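Local structure of branched-chain phosphotransacylase (1YCO) at residues Q11-E24 and T253-L266. The protein probably transfers acyl groups, acting as a phosphotransacylase of the phosphate acetyltransferase and butyryltransferase kind. Residues are numbered along the deposited sequence; the frame is centred on the assembly and turned at random.
Sequences QPEILQLVKKALKE and TSRSDSTESKFHSL
K20 lies across one face of the F263 ring at about a right angle to that side chain. Its CE stands 3.9 Å from the ring centroid, 26° off the normal, which meets the geometry of a CH-pi contact; NZ, at 4.9 Å from the same centroid, adds a cation-pi component. The chain leaves the helix with CG anti to the backbone N, runs straight to CE and bends only at chi4, so that methylenes cover the ring while the ammonium passes on to two carboxylates. NZ bonds to E260 OE1 at 2.9 Å, meeting that oxygen from well above its carboxylate plane, and to E24 OE2 at 2.6 Å, nearly along the C-O axis. A shared lysine between these like charges probably eases their mutual repulsion.

Behind this polar edge the packing is knobs-into-holes: F263 sits among L17, K20, A21 and E24, and L17 among T259, K262, F263 and L266. L17 CD1 comes to the ring's edge near its plane, 4.1 Å from F263 CB, and A21 CB meets L266 CD2 at 4.1 Å. The axes of helices 12-24 and 259-266 cross at -55°, 9.5 Å apart. Helix 12-24 connects adjacent parallel strands 2-7 and 29-35, a beta-alpha-beta unit, and A21 also touches F31 on the latter; helix 259-274 follows edge strand 250-252 of the same sheet.

T259 turns CG2 onto K20 CD. Toward the start of helix 12-24, E13, bent at chi2, puts OE1 over one face of the R255 guanidinium, the carboxylate and guanidinium planes 53° apart; the salt bridge closes from R255 NH2 to E13 OE2 at 2.8 Å, with OE2 tilted from the guanidinium plane. I77, from a neighbouring loop, touches both partners of this pair.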
ATOM      1  N   GLN A  11      24.038 -19.357 -11.228  1.00 53.25           N
ATOM      2  CA  GLN A  11      23.422 -19.901 -10.025  1.00 54.16           C
ATOM      3  C   GLN A  11      22.267 -20.846 -10.360  1.00 54.46           C
ATOM      4  O   GLN A  11      21.529 -20.618 -11.318  1.00 55.28           O
ATOM      5  CB  GLN A  11      22.903 -18.751  -9.168  1.00 54.42           C
ATOM      6  CG  GLN A  11      23.897 -17.611  -9.021  1.00 53.65           C
ATOM      7  CD  GLN A  11      25.078 -17.964  -8.133  1.00 56.49           C
ATOM      8  OE1 GLN A  11      25.993 -17.162  -7.950  1.00 57.76           O
ATOM      9  NE2 GLN A  11      25.061 -19.167  -7.573  1.00 56.98           N
ATOM     10  N   PRO A  12      22.082 -21.912  -9.561  1.00 55.07           N
ATOM     11  CA  PRO A  12      20.986 -22.845  -9.855  1.00 55.40           C
ATOM     12  C   PRO A  12      19.623 -22.152  -9.906  1.00 54.77           C
ATOM     13  O   PRO A  12      18.694 -22.629 -10.565  1.00 54.61           O
ATOM     14  CB  PRO A  12      21.102 -23.881  -8.733  1.00 55.59           C
ATOM     15  CG  PRO A  12      21.637 -23.084  -7.590  1.00 54.74           C
ATOM     16  CD  PRO A  12      22.694 -22.210  -8.252  1.00 55.27           C
ATOM     17  N   GLU A  13      19.519 -21.016  -9.219  1.00 54.48           N
ATOM     18  CA  GLU A  13      18.283 -20.237  -9.207  1.00 54.31           C
ATOM     19  C   GLU A  13      18.126 -19.547 -10.573  1.00 53.18           C
ATOM     20  O   GLU A  13      17.036 -19.530 -11.151  1.00 53.39           O
ATOM     21  CB  GLU A  13      18.328 -19.177  -8.106  1.00 56.53           C
ATOM     22  CG  GLU A  13      18.759 -19.690  -6.733  1.00 59.26           C
ATOM     23  CD  GLU A  13      20.263 -19.645  -6.528  1.00 61.43           C
ATOM     24  OE1 GLU A  13      20.878 -18.616  -6.893  1.00 61.37           O
ATOM     25  OE2 GLU A  13      20.825 -20.626  -5.984  1.00 62.81           O
ATOM     26  N   ILE A  14      19.219 -18.984 -11.085  1.00 49.74           N
ATOM     27  CA  ILE A  14      19.184 -18.324 -12.379  1.00 47.84           C
ATOM     28  C   ILE A  14      19.013 -19.379 -13.471  1.00 48.35           C
ATOM     29  O   ILE A  14      18.312 -19.158 -14.459  1.00 48.41           O
ATOM     30  CB  ILE A  14      20.483 -17.489 -12.632  1.00 46.06           C
ATOM     31  CG1 ILE A  14      20.584 -16.348 -11.616  1.00 47.98           C
ATOM     32  CG2 ILE A  14      20.495 -16.933 -14.044  1.00 43.68           C
ATOM     33  CD1 ILE A  14      19.402 -15.360 -11.633  1.00 45.46           C
ATOM     34  N   LEU A  15      19.630 -20.540 -13.280  1.00 48.55           N
ATOM     35  CA  LEU A  15      19.533 -21.624 -14.260  1.00 50.25           C
ATOM     36  C   LEU A  15      18.079 -22.031 -14.499  1.00 50.89           C
ATOM     37  O   LEU A  15      17.669 -22.281 -15.634  1.00 50.89           O
ATOM     38  CB  LEU A  15      20.325 -22.839 -13.777  1.00 51.47           C
ATOM     39  CG  LEU A  15      20.571 -23.904 -14.840  1.00 53.08           C
ATOM     40  CD1 LEU A  15      21.491 -23.354 -15.920  1.00 53.81           C
ATOM     41  CD2 LEU A  15      21.196 -25.120 -14.189  1.00 55.42           C
ATOM     42  N   GLN A  16      17.306 -22.099 -13.420  1.00 51.16           N
ATOM     43  CA  GLN A  16      15.899 -22.465 -13.510  1.00 52.40           C
ATOM     44  C   GLN A  16      15.142 -21.443 -14.376  1.00 50.47           C
ATOM     45  O   GLN A  16      14.213 -21.802 -15.104  1.00 50.20           O
ATOM     46  CB  GLN A  16      15.292 -22.525 -12.102  1.00 55.16           C
ATOM     47  CG  GLN A  16      14.335 -23.687 -11.870  1.00 59.86           C
ATOM     48  CD  GLN A  16      13.546 -23.548 -10.569  1.00 62.29           C
ATOM     49  OE1 GLN A  16      14.123 -23.314  -9.503  1.00 62.22           O
ATOM     50  NE2 GLN A  16      12.220 -23.694 -10.654  1.00 61.68           N
ATOM     51  N   LEU A  17      15.556 -20.176 -14.295  1.00 49.37           N
ATOM     52  CA  LEU A  17      14.943 -19.077 -15.069  1.00 48.13           C
ATOM     53  C   LEU A  17      15.250 -19.202 -16.555  1.00 46.58           C
ATOM     54  O   LEU A  17      14.356 -19.120 -17.403  1.00 45.97           O
ATOM     55  CB  LEU A  17      15.464 -17.715 -14.587  1.00 47.05           C
ATOM     56  CG  LEU A  17      15.034 -16.479 -15.391  1.00 45.94           C
ATOM     57  CD1 LEU A  17      13.512 -16.387 -15.412  1.00 44.53           C
ATOM     58  CD2 LEU A  17      15.632 -15.208 -14.772  1.00 44.19           C
ATOM     59  N   VAL A  18      16.531 -19.381 -16.853  1.00 46.04           N
ATOM     60  CA  VAL A  18      16.982 -19.521 -18.226  1.00 46.25           C
ATOM     61  C   VAL A  18      16.247 -20.683 -18.893  1.00 45.81           C
ATOM     62  O   VAL A  18      15.645 -20.523 -19.961  1.00 43.07           O
ATOM     63  CB  VAL A  18      18.504 -19.752 -18.275  1.00 45.39           C
ATOM     64  CG1 VAL A  18      18.952 -19.969 -19.710  1.00 45.28           C
ATOM     65  CG2 VAL A  18      19.219 -18.552 -17.671  1.00 42.99           C
ATOM     66  N   LYS A  19      16.280 -21.847 -18.253  1.00 46.75           N
ATOM     67  CA  LYS A  19      15.601 -23.011 -18.808  1.00 50.70           C
ATOM     68  C   LYS A  19      14.143 -22.679 -19.133  1.00 51.38           C
ATOM     69  O   LYS A  19      13.668 -22.917 -20.253  1.00 51.43           O
ATOM     70  CB  LYS A  19      15.672 -24.194 -17.832  1.00 51.35           C
ATOM     71  CG  LYS A  19      17.070 -24.768 -17.691  1.00 54.49           C
ATOM     72  CD  LYS A  19      17.090 -26.054 -16.885  1.00 55.56           C
ATOM     73  CE  LYS A  19      18.515 -26.622 -16.805  1.00 58.35           C
ATOM     74  NZ  LYS A  19      18.620 -27.859 -15.957  1.00 58.53           N
ATOM     75  N   LYS A  20      13.441 -22.117 -18.153  1.00 50.67           N
ATOM     76  CA  LYS A  20      12.047 -21.746 -18.340  1.00 51.69           C
ATOM     77  C   LYS A  20      11.894 -20.790 -19.520  1.00 51.74           C
ATOM     78  O   LYS A  20      11.060 -21.003 -20.397  1.00 52.18           O
ATOM     79  CB  LYS A  20      11.500 -21.084 -17.071  1.00 53.20           C
ATOM     80  CG  LYS A  20      10.030 -20.707 -17.158  1.00 54.57           C
ATOM     81  CD  LYS A  20       9.552 -20.079 -15.855  1.00 55.94           C
ATOM     82  CE  LYS A  20       8.080 -19.691 -15.931  1.00 57.67           C
ATOM     83  NZ  LYS A  20       7.188 -20.855 -16.235  1.00 58.12           N
ATOM     84  N   ALA A  21      12.716 -19.743 -19.538  1.00 51.78           N
ATOM     85  CA  ALA A  21      12.671 -18.745 -20.598  1.00 51.43           C
ATOM     86  C   ALA A  21      12.934 -19.328 -21.977  1.00 50.88           C
ATOM     87  O   ALA A  21      12.164 -19.094 -22.907  1.00 50.00           O
ATOM     88  CB  ALA A  21      13.669 -17.632 -20.310  1.00 52.46           C
ATOM     89  N   LEU A  22      14.025 -20.076 -22.115  1.00 51.50           N
ATOM     90  CA  LEU A  22      14.360 -20.672 -23.405  1.00 52.40           C
ATOM     91  C   LEU A  22      13.267 -21.638 -23.856  1.00 52.60           C
ATOM     92  O   LEU A  22      13.020 -21.783 -25.051  1.00 52.26           O
ATOM     93  CB  LEU A  22      15.717 -21.392 -23.337  1.00 51.91           C
ATOM     94  CG  LEU A  22      16.973 -20.505 -23.300  1.00 52.48           C
ATOM     95  CD1 LEU A  22      18.203 -21.366 -23.152  1.00 51.06           C
ATOM     96  CD2 LEU A  22      17.063 -19.661 -24.572  1.00 52.96           C
ATOM     97  N   LYS A  23      12.602 -22.275 -22.896  1.00 53.16           N
ATOM     98  CA  LYS A  23      11.537 -23.220 -23.208  1.00 54.81           C
ATOM     99  C   LYS A  23      10.280 -22.535 -23.748  1.00 56.19           C
ATOM    100  O   LYS A  23       9.738 -22.940 -24.780  1.00 55.52           O
ATOM    101  CB  LYS A  23      11.175 -24.036 -21.966  1.00 55.61           C
ATOM    102  CG  LYS A  23      10.329 -25.264 -22.261  1.00 57.93           C
ATOM    103  CD  LYS A  23       9.871 -25.951 -20.978  1.00 60.84           C
ATOM    104  CE  LYS A  23       8.528 -25.402 -20.487  1.00 62.06           C
ATOM    105  NZ  LYS A  23       8.484 -23.908 -20.384  1.00 63.17           N
ATOM    106  N   GLU A  24       9.821 -21.500 -23.043  1.00 57.59           N
ATOM    107  CA  GLU A  24       8.619 -20.750 -23.425  1.00 59.08           C
ATOM    108  C   GLU A  24       8.868 -19.685 -24.485  1.00 59.05           C
ATOM    109  O   GLU A  24       7.924 -19.130 -25.053  1.00 58.88           O
ATOM    110  CB  GLU A  24       7.997 -20.082 -22.190  1.00 60.57           C
ATOM    111  CG  GLU A  24       7.447 -21.066 -21.155  1.00 63.99           C
ATOM    112  CD  GLU A  24       6.764 -20.375 -19.973  1.00 65.97           C
ATOM    113  OE1 GLU A  24       5.870 -19.523 -20.199  1.00 65.71           O
ATOM    114  OE2 GLU A  24       7.116 -20.703 -18.813  1.00 66.72           O
ATOM    115  N   THR A 253      16.754  -8.884  -9.787  1.00 50.51           N
ATOM    116  CA  THR A 253      16.366 -10.175  -9.244  1.00 52.05           C
ATOM    117  C   THR A 253      16.976 -10.380  -7.858  1.00 52.73           C
ATOM    118  O   THR A 253      18.085  -9.919  -7.579  1.00 53.25           O
ATOM    119  CB  THR A 253      16.819 -11.313 -10.204  1.00 53.43           C
ATOM    120  OG1 THR A 253      15.754 -11.623 -11.109  1.00 53.61           O
ATOM    121  CG2 THR A 253      17.229 -12.563  -9.444  1.00 55.01           C
ATOM    122  N   SER A 254      16.237 -11.066  -6.993  1.00 53.59           N
ATOM    123  CA  SER A 254      16.690 -11.366  -5.641  1.00 53.87           C
ATOM    124  C   SER A 254      16.583 -12.868  -5.474  1.00 53.31           C
ATOM    125  O   SER A 254      15.581 -13.465  -5.863  1.00 53.38           O
ATOM    126  CB  SER A 254      15.805 -10.675  -4.606  1.00 55.59           C
ATOM    127  OG  SER A 254      16.189 -11.032  -3.287  1.00 59.33           O
ATOM    128  N   ARG A 255      17.612 -13.478  -4.900  1.00 53.72           N
ATOM    129  CA  ARG A 255      17.629 -14.923  -4.698  1.00 53.95           C
ATOM    130  C   ARG A 255      16.292 -15.436  -4.162  1.00 53.97           C
ATOM    131  O   ARG A 255      15.782 -16.463  -4.617  1.00 53.94           O
ATOM    132  CB  ARG A 255      18.768 -15.297  -3.746  1.00 54.25           C
ATOM    133  CG  ARG A 255      19.059 -16.788  -3.669  1.00 57.19           C
ATOM    134  CD  ARG A 255      20.441 -17.039  -3.084  1.00 59.45           C
ATOM    135  NE  ARG A 255      21.056 -18.221  -3.683  1.00 62.11           N
ATOM    136  CZ  ARG A 255      22.368 -18.448  -3.746  1.00 62.49           C
ATOM    137  NH1 ARG A 255      23.229 -17.571  -3.239  1.00 60.52           N
ATOM    138  NH2 ARG A 255      22.811 -19.550  -4.339  1.00 62.59           N
ATOM    139  N   SER A 256      15.723 -14.706  -3.206  1.00 52.66           N
ATOM    140  CA  SER A 256      14.444 -15.083  -2.612  1.00 52.29           C
ATOM    141  C   SER A 256      13.286 -15.074  -3.608  1.00 52.58           C
ATOM    142  O   SER A 256      12.238 -15.681  -3.361  1.00 51.58           O
ATOM    143  CB  SER A 256      14.110 -14.153  -1.440  1.00 52.11           C
ATOM    144  OG  SER A 256      14.100 -12.795  -1.846  1.00 51.74           O
ATOM    145  N   ASP A 257      13.464 -14.387  -4.733  1.00 51.98           N
ATOM    146  CA  ASP A 257      12.403 -14.324  -5.738  1.00 53.04           C
ATOM    147  C   ASP A 257      12.163 -15.653  -6.443  1.00 53.57           C
ATOM    148  O   ASP A 257      13.094 -16.311  -6.907  1.00 54.28           O
ATOM    149  CB  ASP A 257      12.696 -13.251  -6.790  1.00 52.95           C
ATOM    150  CG  ASP A 257      12.678 -11.858  -6.215  1.00 55.27           C
ATOM    151  OD1 ASP A 257      11.725 -11.531  -5.471  1.00 57.36           O
ATOM    152  OD2 ASP A 257      13.607 -11.083  -6.516  1.00 54.61           O
ATOM    153  N   SER A 258      10.896 -16.031  -6.524  1.00 53.24           N
ATOM    154  CA  SER A 258      10.499 -17.263  -7.174  1.00 53.87           C
ATOM    155  C   SER A 258      10.843 -17.197  -8.655  1.00 52.82           C
ATOM    156  O   SER A 258      11.084 -16.123  -9.204  1.00 53.16           O
ATOM    157  CB  SER A 258       8.995 -17.470  -7.018  1.00 55.54           C
ATOM    158  OG  SER A 258       8.295 -16.358  -7.550  1.00 59.41           O
ATOM    159  N   THR A 259      10.855 -18.357  -9.297  1.00 51.46           N
ATOM    160  CA  THR A 259      11.161 -18.432 -10.710  1.00 50.32           C
ATOM    161  C   THR A 259      10.132 -17.706 -11.568  1.00 50.36           C
ATOM    162  O   THR A 259      10.480 -17.057 -12.566  1.00 49.96           O
ATOM    163  CB  THR A 259      11.233 -19.879 -11.165  1.00 49.46           C
ATOM    164  OG1 THR A 259      12.108 -20.601 -10.292  1.00 48.82           O
ATOM    165  CG2 THR A 259      11.762 -19.950 -12.598  1.00 50.75           C
ATOM    166  N   GLU A 260       8.863 -17.827 -11.188  1.00 49.79           N
ATOM    167  CA  GLU A 260       7.775 -17.172 -11.921  1.00 49.92           C
ATOM    168  C   GLU A 260       7.879 -15.664 -11.774  1.00 47.45           C
ATOM    169  O   GLU A 260       7.518 -14.912 -12.679  1.00 46.97           O
ATOM    170  CB  GLU A 260       6.406 -17.635 -11.405  1.00 52.37           C
ATOM    171  CG  GLU A 260       6.007 -19.026 -11.862  1.00 57.48           C
ATOM    172  CD  GLU A 260       5.680 -19.091 -13.348  1.00 60.32           C
ATOM    173  OE1 GLU A 260       5.553 -20.218 -13.880  1.00 63.16           O
ATOM    174  OE2 GLU A 260       5.539 -18.020 -13.982  1.00 61.40           O
ATOM    175  N   SER A 261       8.380 -15.234 -10.623  1.00 46.37           N
ATOM    176  CA  SER A 261       8.531 -13.816 -10.350  1.00 45.91           C
ATOM    177  C   SER A 261       9.597 -13.217 -11.266  1.00 44.23           C
ATOM    178  O   SER A 261       9.370 -12.189 -11.905  1.00 44.25           O
ATOM    179  CB  SER A 261       8.902 -13.607  -8.878  1.00 46.83           C
ATOM    180  OG  SER A 261       9.175 -12.247  -8.610  1.00 49.73           O
ATOM    181  N   LYS A 262      10.759 -13.855 -11.337  1.00 42.56           N
ATOM    182  CA  LYS A 262      11.822 -13.348 -12.200  1.00 42.42           C
ATOM    183  C   LYS A 262      11.349 -13.382 -13.648  1.00 41.14           C
ATOM    184  O   LYS A 262      11.589 -12.447 -14.411  1.00 42.47           O
ATOM    185  CB  LYS A 262      13.088 -14.194 -12.050  1.00 42.28           C
ATOM    186  CG  LYS A 262      13.715 -14.122 -10.676  1.00 46.45           C
ATOM    187  CD  LYS A 262      14.723 -15.245 -10.449  1.00 49.19           C
ATOM    188  CE  LYS A 262      15.293 -15.171  -9.033  1.00 50.85           C
ATOM    189  NZ  LYS A 262      15.923 -16.444  -8.584  1.00 54.07           N
ATOM    190  N   PHE A 263      10.652 -14.456 -14.009  1.00 39.53           N
ATOM    191  CA  PHE A 263      10.155 -14.629 -15.366  1.00 40.91           C
ATOM    192  C   PHE A 263       9.220 -13.488 -15.801  1.00 40.41           C
ATOM    193  O   PHE A 263       9.296 -13.011 -16.939  1.00 38.74           O
ATOM    194  CB  PHE A 263       9.437 -15.979 -15.500  1.00 43.20           C
ATOM    195  CG  PHE A 263       9.101 -16.345 -16.914  1.00 46.61           C
ATOM    196  CD1 PHE A 263      10.109 -16.571 -17.846  1.00 47.75           C
ATOM    197  CD2 PHE A 263       7.772 -16.434 -17.326  1.00 48.98           C
ATOM    198  CE1 PHE A 263       9.802 -16.876 -19.175  1.00 49.91           C
ATOM    199  CE2 PHE A 263       7.450 -16.738 -18.651  1.00 49.96           C
ATOM    200  CZ  PHE A 263       8.465 -16.959 -19.578  1.00 50.00           C
ATOM    201  N   HIS A 264       8.355 -13.048 -14.893  1.00 37.83           N
ATOM    202  CA  HIS A 264       7.428 -11.972 -15.203  1.00 39.42           C
ATOM    203  C   HIS A 264       8.159 -10.667 -15.532  1.00 37.32           C
ATOM    204  O   HIS A 264       7.778  -9.960 -16.463  1.00 35.98           O
ATOM    205  CB  HIS A 264       6.446 -11.739 -14.044  1.00 41.09           C
ATOM    206  CG  HIS A 264       5.511 -12.884 -13.797  1.00 47.37           C
ATOM    207  ND1 HIS A 264       5.021 -13.678 -14.811  1.00 51.14           N
ATOM    208  CD2 HIS A 264       4.932 -13.332 -12.655  1.00 47.44           C
ATOM    209  CE1 HIS A 264       4.180 -14.565 -14.307  1.00 49.14           C
ATOM    210  NE2 HIS A 264       4.108 -14.376 -13.004  1.00 48.54           N
ATOM    211  N   SER A 265       9.202 -10.355 -14.760  1.00 34.66           N
ATOM    212  CA  SER A 265       9.982  -9.144 -14.991  1.00 34.35           C
ATOM    213  C   SER A 265      10.730  -9.279 -16.312  1.00 35.17           C
ATOM    214  O   SER A 265      10.761  -8.356 -17.138  1.00 33.70           O
ATOM    215  CB  SER A 265      10.974  -8.902 -13.852  1.00 32.46           C
ATOM    216  OG  SER A 265      10.280  -8.575 -12.653  1.00 33.39           O
ATOM    217  N   LEU A 266      11.325 -10.448 -16.517  1.00 35.42           N
ATOM    218  CA  LEU A 266      12.045 -10.709 -17.753  1.00 37.47           C
ATOM    219  C   LEU A 266      11.083 -10.571 -18.937  1.00 36.99           C
ATOM    220  O   LEU A 266      11.432 -10.017 -19.986  1.00 36.91           O
ATOM    221  CB  LEU A 266      12.655 -12.111 -17.719  1.00 38.14           C
ATOM    222  CG  LEU A 266      13.266 -12.615 -19.023  1.00 42.07           C
ATOM    223  CD1 LEU A 266      14.181 -11.565 -19.638  1.00 39.81           C
ATOM    224  CD2 LEU A 266      14.028 -13.900 -18.726  1.00 42.12           C
TER